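Local coordinates for protein DNA-dependent metalloprotease SPRTN (Homo sapiens, PDB 6MDW) that cleaves covalent DNA-protein cross-links as a DNA-dependent zinc metalloendopeptidase, protecting genome integrity during DNA synthesis, at residues Ile70-Pro75 with Val86-His91; Asp34-Gly39 with Asn122-Ala127; Ala27-Phe32 with His91-Ala96. One frame throughout, in Å; residues are numbered along the deposited sequence.

Contact 1 of 3, residues Ile70-Pro75 with Val86-His91; sequences IRLSEP and VETLLH. With ZN (zinc ion), chain F.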
loop_
_atom_site.group_PDB
_atom_site.type_symbol
_atom_site.label_atom_id
_atom_site.label_comp_id
_atom_site.label_asym_id
_atom_site.label_seq_id
_atom_site.Cartn_x
_atom_site.Cartn_y
_atom_site.Cartn_z
ATOM N N ILE A 70 4.320 -5.720 3.719
ATOM C CA ILE A 70 3.420 -4.575 3.684
ATOM C C ILE A 70 3.843 -3.633 4.805
ATOM O O ILE A 70 4.127 -4.087 5.923
ATOM C CB ILE A 70 1.958 -5.027 3.872
ATOM C CG1 ILE A 70 1.511 -5.939 2.734
ATOM C CG2 ILE A 70 0.998 -3.849 4.091
ATOM C CD1 ILE A 70 0.138 -6.583 2.988
ATOM N N ARG A 71 3.823 -2.320 4.523
ATOM C CA ARG A 71 4.099 -1.280 5.474
ATOM C C ARG A 71 2.938 -0.287 5.481
ATOM O O ARG A 71 2.482 0.064 4.377
ATOM C CB ARG A 71 5.397 -0.575 5.079
ATOM C CG ARG A 71 6.542 -1.543 4.859
ATOM C CD ARG A 71 6.950 -2.100 6.199
ATOM N NE ARG A 71 8.158 -2.887 6.084
ATOM C CZ ARG A 71 8.205 -4.209 6.162
ATOM N NH1 ARG A 71 7.092 -4.917 6.224
ATOM N NH2 ARG A 71 9.378 -4.816 6.224
ATOM N N LEU A 72 2.505 0.106 6.676
ATOM C CA LEU A 72 1.444 1.088 6.885
ATOM C C LEU A 72 2.054 2.307 7.577
ATOM O O LEU A 72 2.822 2.146 8.545
ATOM C CB LEU A 72 0.338 0.509 7.774
ATOM C CG LEU A 72 -0.563 -0.535 7.113
ATOM C CD1 LEU A 72 -1.524 -1.107 8.109
ATOM C CD2 LEU A 72 -1.351 0.044 5.957
ATOM N N SER A 73 1.685 3.510 7.123
ATOM C CA SER A 73 2.230 4.756 7.655
ATOM C C SER A 73 1.598 5.086 9.002
ATOM O O SER A 73 0.426 5.478 9.058
ATOM C CB SER A 73 1.992 5.857 6.669
ATOM O OG SER A 73 2.381 7.085 7.241
ATOM N N GLU A 74 2.364 5.002 10.090
ATOM C CA GLU A 74 1.907 5.486 11.353
ATOM C C GLU A 74 1.650 6.987 11.238
ATOM O O GLU A 74 0.599 7.440 11.660
ATOM C CB GLU A 74 2.865 5.102 12.490
ATOM C CG GLU A 74 2.337 5.444 13.861
ATOM C CD GLU A 74 3.013 4.740 15.029
ATOM O OE1 GLU A 74 3.408 3.562 14.880
ATOM O OE2 GLU A 74 3.117 5.368 16.095
ATOM N N PRO A 75 2.544 7.829 10.667
ATOM C CA PRO A 75 2.240 9.265 10.559
ATOM C C PRO A 75 0.894 9.582 9.888
ATOM O O PRO A 75 0.167 10.470 10.364
ATOM C CB PRO A 75 3.405 9.800 9.713
ATOM C CG PRO A 75 4.542 8.870 10.049
ATOM C CD PRO A 75 3.885 7.509 10.148
ATOM N N VAL A 86 -8.103 0.129 7.878
ATOM C CA VAL A 86 -8.579 -1.138 7.390
ATOM C C VAL A 86 -8.601 -1.133 5.852
ATOM O O VAL A 86 -8.151 -2.104 5.215
ATOM C CB VAL A 86 -9.941 -1.489 7.985
ATOM C CG1 VAL A 86 -10.554 -2.671 7.230
ATOM C CG2 VAL A 86 -9.812 -1.803 9.471
ATOM N N GLU A 87 -9.135 -0.077 5.230
ATOM C CA GLU A 87 -9.223 -0.014 3.781
ATOM C C GLU A 87 -7.821 0.057 3.154
ATOM O O GLU A 87 -7.577 -0.524 2.094
ATOM C CB GLU A 87 -10.134 1.119 3.309
ATOM C CG GLU A 87 -11.583 0.844 3.638
ATOM C CD GLU A 87 -12.571 1.961 3.384
ATOM O OE1 GLU A 87 -12.147 3.121 3.206
ATOM O OE2 GLU A 87 -13.811 1.679 3.469
ATOM N N THR A 88 -6.882 0.733 3.821
ATOM C CA THR A 88 -5.508 0.796 3.307
ATOM C C THR A 88 -4.873 -0.602 3.392
ATOM O O THR A 88 -4.255 -1.092 2.444
ATOM C CB THR A 88 -4.648 1.836 4.049
ATOM O OG1 THR A 88 -5.281 3.114 3.901
ATOM C CG2 THR A 88 -3.240 1.853 3.507
ATOM N N LEU A 89 -5.043 -1.264 4.546
ATOM C CA LEU A 89 -4.437 -2.577 4.738
ATOM C C LEU A 89 -5.015 -3.545 3.699
ATOM O O LEU A 89 -4.277 -4.316 3.096
ATOM C CB LEU A 89 -4.723 -3.067 6.158
ATOM C CG LEU A 89 -4.308 -4.513 6.459
ATOM C CD1 LEU A 89 -2.853 -4.781 6.186
ATOM C CD2 LEU A 89 -4.658 -4.889 7.881
ATOM N N LEU A 90 -6.349 -3.509 3.513
ATOM C CA LEU A 90 -6.977 -4.500 2.609
ATOM C C LEU A 90 -6.499 -4.256 1.174
ATOM O O LEU A 90 -6.263 -5.195 0.428
ATOM C CB LEU A 90 -8.495 -4.448 2.752
ATOM C CG LEU A 90 -9.038 -5.121 3.999
ATOM C CD1 LEU A 90 -10.488 -4.754 4.182
ATOM C CD2 LEU A 90 -8.817 -6.629 3.970
ATOM N N HIS A 91 -6.356 -2.976 0.781
ATOM C CA HIS A 91 -5.818 -2.639 -0.526
ATOM C C HIS A 91 -4.434 -3.270 -0.730
ATOM O O HIS A 91 -4.185 -3.934 -1.727
ATOM C CB HIS A 91 -5.778 -1.114 -0.686
ATOM C CG HIS A 91 -5.213 -0.609 -1.968
ATOM N ND1 HIS A 91 -5.974 0.139 -2.867
ATOM C CD2 HIS A 91 -3.969 -0.695 -2.504
ATOM C CE1 HIS A 91 -5.206 0.455 -3.900
ATOM N NE2 HIS A 91 -3.978 -0.052 -3.716
HETATM ZN ZN ZN F . -2.417 0.148 -5.001
#
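Leu72, near the end of strand 68-73, reaches into the flank of helix 82-100 and meets both Thr88 and Leu89. It is modelled in two conformers, and the contacts given here are those of one of them. From CB, which points at the helix, CG is set anti to the carbonyl carbon (chi1 -73°), and the two methyls then part. CD2 lies 3.6 Å from Thr88 CG2, the closest approach between the two segments, and the same methyl comes within 4.2 Å of the backbone N of Leu89. CD1 instead packs on Leu89 CB at 4.2 Å. Leu72 and Thr88 run past each other in opposite directions, so the leucine fits alongside the threonine methyl.

Thr88 divides its branches between two tasks: CG2 is turned to the strand, while OG1 hydrogen-bonds to the carbonyl O of Asp84 one helical turn back, so the hydroxyl is satisfied within its own helix. Two residues earlier on the strand, Ile70 makes a looser touch, its CG2 standing 4.5 Å from Leu89 CD1. No hydrogen bond crosses this buried, apolar interface. Further along the helix, His91 binds the catalytic zinc through NE2 at 2.0 Å, and its ND1 is held by the carbonyl O of Thr130, which fixes the rotation of the imidazole. His95 and His110 are the other protein ligands of this metal.

The strand and helix segments run nearly antiparallel (158°), with axes 9.4 Å apart. Strand 68-73 lies between strands 45-49 and 57-61, so the zinc-binding helix packs against the sheet on its central strand, and Leu89 also reaches Val46 of strand 45-49. Leu25 and Phe32 of helix 25-36 close in on Leu72 and Leu89 respectively.

Contact 2 of 3, residues Asp34-Gly39 with Asn122-Ala127; sequences DQFFWG and NSLTGA
Phe36, in the last turn of helix 25-36, pushes its ring against Thr125 and Leu124 at the end of helix 112-125. The tight part lies at Thr125, where both residues are buried. Its CG2 approaches the CZ end of the ring on an oblique line; the modelled gap between methyl and ring is doubtful and carries no weight. Thr125 itself is firmly placed: its OG1, between the backbone N and the carbonyl carbon (chi1 62°), accepts from the backbone N of Ala127 at 3.0 Å in an ST turn, and also hydrogen-bonds to the carbonyl O of Ile121. That leaves the methyl for the aromatic ring. Gly126, with a positive phi of 80°, carries the chain out of the helix while its N still bonds to Asn122 O at 2.9 Å.

The looser part is at Leu124, which remains largely in solvent. Its CD1 lies near the plane of the phenyl ring, at the edge, 4.0 Å from Phe36 CD1. On one face of the same ring, Gln35 CB sits 3.8 Å above the plane and over the centre of Phe36, so that face is covered by the preceding residue of the same helix.

Beyond these partners, Phe36 also packs on Leu90 of helix 82-100, on Ile121 of helix 112-125 and on Leu9 of the N-terminal loop. The contact therefore joins the ends of two helices beside the zinc-bearing one.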
loop_
_atom_site.group_PDB
_atom_site.type_symbol
_atom_site.label_atom_id
_atom_site.label_comp_id
_atom_site.label_asym_id
_atom_site.label_seq_id
_atom_site.Cartn_x
_atom_site.Cartn_y
_atom_site.Cartn_z
ATOM N N ASP A 34 -7.447 -14.774 7.039
ATOM C CA ASP A 34 -8.386 -15.900 7.260
ATOM C C ASP A 34 -9.729 -15.630 6.559
ATOM O O ASP A 34 -10.323 -16.515 5.900
ATOM C CB ASP A 34 -8.595 -16.106 8.759
ATOM C CG ASP A 34 -9.654 -17.138 9.115
ATOM O OD1 ASP A 34 -9.540 -18.252 8.592
ATOM O OD2 ASP A 34 -10.605 -16.782 9.877
ATOM N N GLN A 35 -10.274 -14.432 6.727
ATOM C CA GLN A 35 -11.648 -14.139 6.306
ATOM C C GLN A 35 -11.759 -13.821 4.814
ATOM O O GLN A 35 -12.818 -14.124 4.239
ATOM C CB GLN A 35 -12.229 -12.985 7.107
ATOM C CG GLN A 35 -12.450 -13.357 8.566
ATOM C CD GLN A 35 -13.190 -12.287 9.317
ATOM O OE1 GLN A 35 -13.166 -11.117 8.963
ATOM N NE2 GLN A 35 -13.872 -12.708 10.375
ATOM N N PHE A 36 -10.721 -13.219 4.200
ATOM C CA PHE A 36 -10.838 -12.665 2.874
ATOM C C PHE A 36 -9.819 -13.211 1.890
ATOM O O PHE A 36 -10.034 -12.980 0.693
ATOM C CB PHE A 36 -10.753 -11.132 2.910
ATOM C CG PHE A 36 -11.768 -10.537 3.847
ATOM C CD1 PHE A 36 -13.115 -10.833 3.686
ATOM C CD2 PHE A 36 -11.378 -9.735 4.905
ATOM C CE1 PHE A 36 -14.054 -10.362 4.586
ATOM C CE2 PHE A 36 -12.328 -9.256 5.795
ATOM C CZ PHE A 36 -13.654 -9.585 5.635
ATOM N N PHE A 37 -8.751 -13.913 2.310
ATOM C CA PHE A 37 -7.694 -14.335 1.405
ATOM C C PHE A 37 -7.374 -15.819 1.549
ATOM O O PHE A 37 -6.344 -16.266 1.116
ATOM C CB PHE A 37 -6.425 -13.483 1.597
ATOM C CG PHE A 37 -6.652 -12.036 1.235
ATOM C CD1 PHE A 37 -6.677 -11.652 -0.093
ATOM C CD2 PHE A 37 -6.951 -11.114 2.210
ATOM C CE1 PHE A 37 -6.914 -10.328 -0.448
ATOM C CE2 PHE A 37 -7.155 -9.786 1.861
ATOM C CZ PHE A 37 -7.142 -9.400 0.543
ATOM N N TRP A 38 -8.352 -16.560 2.080
ATOM C CA TRP A 38 -8.347 -18.050 2.119
ATOM C C TRP A 38 -7.084 -18.605 2.804
ATOM O O TRP A 38 -6.627 -19.720 2.503
ATOM C CB TRP A 38 -8.522 -18.599 0.702
ATOM C CG TRP A 38 -9.695 -18.031 -0.026
ATOM C CD1 TRP A 38 -10.998 -18.400 0.117
ATOM C CD2 TRP A 38 -9.686 -16.955 -0.983
ATOM N NE1 TRP A 38 -11.794 -17.646 -0.697
ATOM C CE2 TRP A 38 -11.013 -16.760 -1.394
ATOM C CE3 TRP A 38 -8.677 -16.180 -1.567
ATOM C CZ2 TRP A 38 -11.373 -15.825 -2.363
ATOM C CZ3 TRP A 38 -9.027 -15.237 -2.507
ATOM C CH2 TRP A 38 -10.360 -15.064 -2.898
ATOM N N GLY A 39 -6.469 -17.823 3.708
ATOM C CA GLY A 39 -5.274 -18.234 4.431
ATOM C C GLY A 39 -3.994 -18.100 3.618
ATOM O O GLY A 39 -2.910 -18.429 4.121
ATOM N N ASN A 122 -15.382 -5.683 -0.600
ATOM C CA ASN A 122 -16.340 -4.615 -0.319
ATOM C C ASN A 122 -17.756 -5.195 -0.170
ATOM O O ASN A 122 -18.486 -4.794 0.694
ATOM C CB ASN A 122 -16.342 -3.511 -1.371
ATOM C CG ASN A 122 -15.116 -2.632 -1.292
ATOM O OD1 ASN A 122 -14.391 -2.650 -0.290
ATOM N ND2 ASN A 122 -14.897 -1.853 -2.351
ATOM N N SER A 123 -18.093 -6.176 -1.007
ATOM C CA SER A 123 -19.403 -6.820 -0.944
ATOM C C SER A 123 -19.592 -7.541 0.392
ATOM O O SER A 123 -20.656 -7.466 1.037
ATOM C CB SER A 123 -19.553 -7.760 -2.125
ATOM O OG SER A 123 -20.788 -8.480 -2.000
ATOM N N LEU A 124 -18.576 -8.299 0.778
ATOM C CA LEU A 124 -18.653 -9.096 2.009
ATOM C C LEU A 124 -18.740 -8.223 3.268
ATOM O O LEU A 124 -19.341 -8.626 4.264
ATOM C CB LEU A 124 -17.437 -10.021 2.110
ATOM C CG LEU A 124 -17.367 -11.144 1.078
ATOM C CD1 LEU A 124 -15.987 -11.770 1.042
ATOM C CD2 LEU A 124 -18.432 -12.209 1.355
ATOM N N THR A 125 -18.078 -7.071 3.260
ATOM C CA THR A 125 -17.804 -6.322 4.483
ATOM C C THR A 125 -18.584 -5.017 4.596
ATOM O O THR A 125 -18.658 -4.490 5.686
ATOM C CB THR A 125 -16.328 -5.931 4.552
ATOM O OG1 THR A 125 -16.004 -5.079 3.449
ATOM C CG2 THR A 125 -15.430 -7.140 4.605
ATOM N N GLY A 126 -19.079 -4.486 3.481
ATOM C CA GLY A 126 -19.650 -3.172 3.416
ATOM C C GLY A 126 -18.604 -2.064 3.334
ATOM O O GLY A 126 -19.008 -0.884 3.314
ATOM N N ALA A 127 -17.302 -2.408 3.276
ATOM C CA ALA A 127 -16.236 -1.403 3.202
ATOM C C ALA A 127 -16.183 -0.793 1.798
ATOM O O ALA A 127 -16.927 -1.159 0.905
ATOM C CB ALA A 127 -14.907 -2.030 3.576
#

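Contact 3 of 3, residues Ala27-Phe32 with His91-Ala96; sequences ALFVQF and HEMIHA. With ZN (zinc ion), chain F.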
loop_
_atom_site.group_PDB
_atom_site.type_symbol
_atom_site.label_atom_id
_atom_site.label_comp_id
_atom_site.label_asym_id
_atom_site.label_seq_id
_atom_site.Cartn_x
_atom_site.Cartn_y
_atom_site.Cartn_z
ATOM N N ALA A 27 -3.326 -8.437 14.603
ATOM C CA ALA A 27 -4.623 -9.120 14.720
ATOM C C ALA A 27 -5.464 -8.898 13.464
ATOM O O ALA A 27 -6.114 -9.859 12.992
ATOM C CB ALA A 27 -5.397 -8.695 15.945
ATOM N N LEU A 28 -5.477 -7.662 12.928
ATOM C CA LEU A 28 -6.268 -7.362 11.738
ATOM C C LEU A 28 -5.749 -8.188 10.566
ATOM O O LEU A 28 -6.535 -8.739 9.779
ATOM C CB LEU A 28 -6.185 -5.876 11.381
ATOM C CG LEU A 28 -6.906 -4.915 12.316
ATOM C CD1 LEU A 28 -6.599 -3.481 11.911
ATOM C CD2 LEU A 28 -8.406 -5.127 12.304
ATOM N N PHE A 29 -4.428 -8.230 10.415
ATOM C CA PHE A 29 -3.829 -8.995 9.350
ATOM C C PHE A 29 -4.264 -10.461 9.457
ATOM O O PHE A 29 -4.711 -11.046 8.468
ATOM C CB PHE A 29 -2.308 -8.826 9.345
ATOM C CG PHE A 29 -1.590 -9.826 8.490
ATOM C CD1 PHE A 29 -1.696 -9.804 7.114
ATOM C CD2 PHE A 29 -0.839 -10.819 9.086
ATOM C CE1 PHE A 29 -1.081 -10.781 6.343
ATOM C CE2 PHE A 29 -0.212 -11.783 8.316
ATOM C CZ PHE A 29 -0.347 -11.761 6.950
ATOM N N VAL A 30 -4.152 -11.049 10.657
ATOM C CA VAL A 30 -4.470 -12.453 10.821
ATOM C C VAL A 30 -5.947 -12.684 10.471
ATOM O O VAL A 30 -6.319 -13.632 9.724
ATOM C CB VAL A 30 -4.136 -12.903 12.253
ATOM C CG1 VAL A 30 -4.802 -14.227 12.606
ATOM C CG2 VAL A 30 -2.638 -12.962 12.470
ATOM N N GLN A 31 -6.810 -11.804 10.948
ATOM C CA GLN A 31 -8.225 -11.884 10.713
ATOM C C GLN A 31 -8.510 -11.828 9.207
ATOM O O GLN A 31 -9.237 -12.645 8.647
ATOM C CB GLN A 31 -8.978 -10.780 11.444
ATOM C CG GLN A 31 -10.479 -10.785 11.207
ATOM C CD GLN A 31 -11.185 -9.525 11.652
ATOM O OE1 GLN A 31 -10.666 -8.736 12.444
ATOM N NE2 GLN A 31 -12.376 -9.308 11.132
ATOM N N PHE A 32 -7.898 -10.864 8.510
ATOM C CA PHE A 32 -8.239 -10.642 7.112
ATOM C C PHE A 32 -7.646 -11.715 6.210
ATOM O O PHE A 32 -8.254 -12.081 5.215
ATOM C CB PHE A 32 -7.825 -9.230 6.679
ATOM C CG PHE A 32 -8.509 -8.099 7.405
ATOM C CD1 PHE A 32 -9.697 -8.275 8.110
ATOM C CD2 PHE A 32 -7.957 -6.837 7.377
ATOM C CE1 PHE A 32 -10.335 -7.211 8.728
ATOM C CE2 PHE A 32 -8.597 -5.773 7.986
ATOM C CZ PHE A 32 -9.777 -5.961 8.673
ATOM N N HIS A 91 -6.356 -2.976 0.781
ATOM C CA HIS A 91 -5.818 -2.639 -0.526
ATOM C C HIS A 91 -4.434 -3.270 -0.730
ATOM O O HIS A 91 -4.185 -3.934 -1.727
ATOM C CB HIS A 91 -5.778 -1.114 -0.686
ATOM C CG HIS A 91 -5.213 -0.609 -1.968
ATOM N ND1 HIS A 91 -5.974 0.139 -2.867
ATOM C CD2 HIS A 91 -3.969 -0.695 -2.504
ATOM C CE1 HIS A 91 -5.206 0.455 -3.900
ATOM N NE2 HIS A 91 -3.978 -0.052 -3.716
ATOM N N GLU A 92 -3.548 -3.077 0.250
ATOM C CA GLU A 92 -2.217 -3.644 0.157
ATOM C C GLU A 92 -2.259 -5.177 0.131
ATOM O O GLU A 92 -1.492 -5.809 -0.578
ATOM C CB GLU A 92 -1.315 -3.187 1.310
ATOM C CG GLU A 92 -1.115 -1.679 1.373
ATOM C CD GLU A 92 -0.669 -1.054 0.075
ATOM O OE1 GLU A 92 0.069 -1.679 -0.719
ATOM O OE2 GLU A 92 -1.104 0.104 -0.162
ATOM N N MET A 93 -3.160 -5.774 0.920
ATOM C CA MET A 93 -3.253 -7.245 0.928
ATOM C C MET A 93 -3.716 -7.807 -0.415
ATOM O O MET A 93 -3.308 -8.925 -0.772
ATOM C CB MET A 93 -4.164 -7.682 2.072
ATOM C CG MET A 93 -3.539 -7.439 3.462
ATOM S SD MET A 93 -4.615 -7.908 4.857
ATOM C CE MET A 93 -4.486 -9.695 4.765
ATOM N N ILE A 94 -4.517 -7.053 -1.167
ATOM C CA ILE A 94 -4.894 -7.487 -2.505
ATOM C C ILE A 94 -3.656 -7.509 -3.400
ATOM O O ILE A 94 -3.385 -8.473 -4.096
ATOM C CB ILE A 94 -5.997 -6.606 -3.117
ATOM C CG1 ILE A 94 -7.295 -6.721 -2.310
ATOM C CG2 ILE A 94 -6.208 -7.031 -4.546
ATOM C CD1 ILE A 94 -8.321 -5.719 -2.733
ATOM N N HIS A 95 -2.856 -6.442 -3.362
ATOM C CA HIS A 95 -1.591 -6.462 -4.120
ATOM C C HIS A 95 -0.748 -7.665 -3.693
ATOM O O HIS A 95 -0.143 -8.355 -4.530
ATOM C CB HIS A 95 -0.800 -5.172 -3.889
ATOM C CG HIS A 95 -1.331 -3.949 -4.575
ATOM N ND1 HIS A 95 -1.655 -3.887 -5.927
ATOM C CD2 HIS A 95 -1.552 -2.714 -4.074
ATOM C CE1 HIS A 95 -2.068 -2.646 -6.192
ATOM N NE2 HIS A 95 -2.031 -1.912 -5.072
ATOM N N ALA A 96 -0.641 -7.894 -2.397
ATOM C CA ALA A 96 0.156 -9.023 -1.902
ATOM C C ALA A 96 -0.418 -10.346 -2.451
ATOM O O ALA A 96 0.334 -11.241 -2.820
ATOM C CB ALA A 96 0.178 -9.023 -0.404
HETATM ZN ZN ZN F . -2.417 0.148 -5.001
#
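A Met-aromatic contact between Met93 and Phe29, extended by packing on Phe32, joins helix 25-36 to the helix 82-100 that carries the HExxH motif of the SprT-like protease domain. Met93 supplies the whole of the helix 82-100 side. Its chain runs out extended as far as SD and then bends at chi3 (74°), which swings the CE methyl between the two phenylalanines. CE stands 3.6 Å from Phe29 CD1, approaching that ring obliquely, and 3.9 Å from Phe32 CB. The sulfur lies at the edge of the Phe29 ring, 5.5 Å from SD to the ring centroid and 78° off the normal. It also lies near the plane of the Phe32 ring, 3.9 Å from Phe32 CB. The two aromatic residues differ in their course: Phe29 starts off to one side and its ring bends back to Met93, whereas Phe32 sets out at the methionine and its ring leads on to Val86 and Leu90.

His91 and His95, one turn apart, point from a different side of the helix to the zinc, which His95 NE2 binds at 2.1 Å. Between them comes the active-site residue Glu92. Since no hydrogen bond links the two segments, helix 25-36 is attached here by sulfur-aromatic and apolar packing alone, and the polar chemistry of the motif is kept on the metal side.

In the fold
All three contacts lie within the SprT-like protease domain. Contacts 1 and 3 share helix 82-100 and meet at His91, with centres about 9 Å apart; contact 2 lies about 9 Å from contact 3 and about 16 Å from contact 1, centre to centre. Along the chain, helix 25-36 supplies one segment each to contacts 3 and 2, strand 68-73 follows, then helix 82-100 and finally helix 112-125. Contacts 2 and 3 touch where Phe37 packs on Met93 and Ile94, while Leu90, packing on Phe32, Phe36 and Phe37, joins the buried parts of all three. The zinc-binding helix thus packs with one flank on the three-stranded sheet and an adjoining flank on helix 25-36.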